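PDB 3C8T: fumarate lyase from Mesorhizobium sp., which belongs to the fumarate lyase family, a group of mainly helical enzymes, and forms an assembly of four chains. Local coordinates for residues R39-A42 with I46-E49. Numbering follows the deposited sequence.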
# COMPACT_ATOMS: atom_id res chain seq x y z
N ARG A 39 -34.75 -12.76 -22.80
CA ARG A 39 -35.43 -11.89 -23.75
C ARG A 39 -34.61 -11.64 -24.99
O ARG A 39 -35.13 -11.69 -26.11
CB ARG A 39 -35.73 -10.54 -23.11
CG ARG A 39 -37.11 -10.05 -23.42
CD ARG A 39 -38.06 -10.45 -22.31
NE ARG A 39 -37.67 -9.82 -21.04
CZ ARG A 39 -37.93 -8.56 -20.71
NH1 ARG A 39 -38.60 -7.76 -21.55
NH2 ARG A 39 -37.52 -8.09 -19.53
N ALA A 40 -33.33 -11.35 -24.78
CA ALA A 40 -32.38 -11.19 -25.88
C ALA A 40 -32.36 -12.45 -26.76
O ALA A 40 -32.32 -12.37 -27.98
CB ALA A 40 -30.98 -10.86 -25.35
N GLN A 41 -32.41 -13.62 -26.15
CA GLN A 41 -32.31 -14.84 -26.91
C GLN A 41 -33.60 -15.16 -27.69
O GLN A 41 -33.55 -15.75 -28.75
CB GLN A 41 -31.88 -15.97 -25.98
CG GLN A 41 -30.38 -15.96 -25.77
CD GLN A 41 -29.93 -16.83 -24.65
OE1 GLN A 41 -30.70 -17.11 -23.72
NE2 GLN A 41 -28.68 -17.28 -24.71
N ALA A 42 -34.76 -14.75 -27.16
CA ALA A 42 -36.03 -15.02 -27.81
C ALA A 42 -36.17 -14.16 -29.04
O ALA A 42 -36.67 -14.63 -30.07
CB ALA A 42 -37.17 -14.81 -26.87
N ILE A 46 -33.23 -17.77 -30.47
CA ILE A 46 -32.29 -18.77 -29.95
C ILE A 46 -32.97 -19.69 -28.96
O ILE A 46 -32.61 -20.87 -28.84
CB ILE A 46 -30.97 -18.13 -29.43
CG1 ILE A 46 -30.13 -17.72 -30.63
CG2 ILE A 46 -30.18 -19.10 -28.56
CD1 ILE A 46 -29.10 -16.70 -30.32
N ILE A 47 -33.95 -19.15 -28.26
CA ILE A 47 -34.81 -19.94 -27.40
C ILE A 47 -36.24 -19.58 -27.84
O ILE A 47 -36.40 -18.53 -28.45
CB ILE A 47 -34.58 -19.65 -25.88
CG1 ILE A 47 -34.94 -18.19 -25.53
CG2 ILE A 47 -33.13 -19.99 -25.45
CD1 ILE A 47 -35.28 -18.01 -24.07
N PRO A 48 -37.24 -20.46 -27.60
CA PRO A 48 -38.66 -20.16 -27.84
C PRO A 48 -39.19 -18.89 -27.19
O PRO A 48 -38.87 -18.60 -26.03
CB PRO A 48 -39.41 -21.35 -27.21
CG PRO A 48 -38.35 -22.25 -26.61
CD PRO A 48 -37.04 -21.87 -27.19
N GLU A 49 -40.04 -18.18 -27.92
CA GLU A 49 -40.64 -16.94 -27.44
C GLU A 49 -41.49 -17.12 -26.19
O GLU A 49 -41.53 -16.23 -25.37
CB GLU A 49 -41.47 -16.27 -28.55
CG GLU A 49 -40.64 -15.43 -29.51
CD GLU A 49 -41.48 -14.88 -30.67
OE1 GLU A 49 -41.81 -15.65 -31.60
OE2 GLU A 49 -41.79 -13.67 -30.65
O HOH W 1 -37.41 -17.16 -30.57
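Gln41 O receives the N-H of Ile46 at the helix-loop-helix turn that joins helix 23-43 to helix 49-61. This 6→1 backbone bond, of the kind found in Schellman motifs, is short and fairly straight: Ile46 N to Gln41 O is 2.7 Å, with 163° at the hydrogen. A second, weak bond of 3.5 Å from Ile47 N reaches the same Gln41 O, so one carbonyl holds two successive loop amides. The Gln41 side chain starts in apolar company, its CB 3.8 Å from Ile47 CG1 and 4.2 Å from Ile46 CB. CG sits beside the backbone N (chi1 -81°), and the extended chain carries the amide past Ile47, where OE1 approaches CG2 of that residue. NE2 ends in a hydrogen bond to Trp100 O. Glutamine suits this buried place: its CB packs on the isoleucines while its amide reaches a backbone carbonyl. Ile46, branched and apolar, also meets Val207 of helix 204-215. Ala42 has a single methyl, which probably lets the loop lie close, its CB 4.1 Å from Glu49 CA. Ala42 CA also makes a nearly straight C-H...O contact to Ile47 O, at 3.6 Å. Pro48 suits the N-cap of helix 49-61, since an amide there has no helical carbonyl to bond and its ring nitrogen carries no hydrogen. A water bridges the backbones, donating to Ala42 O and Ile47 O, each 2.7 Å from the water O.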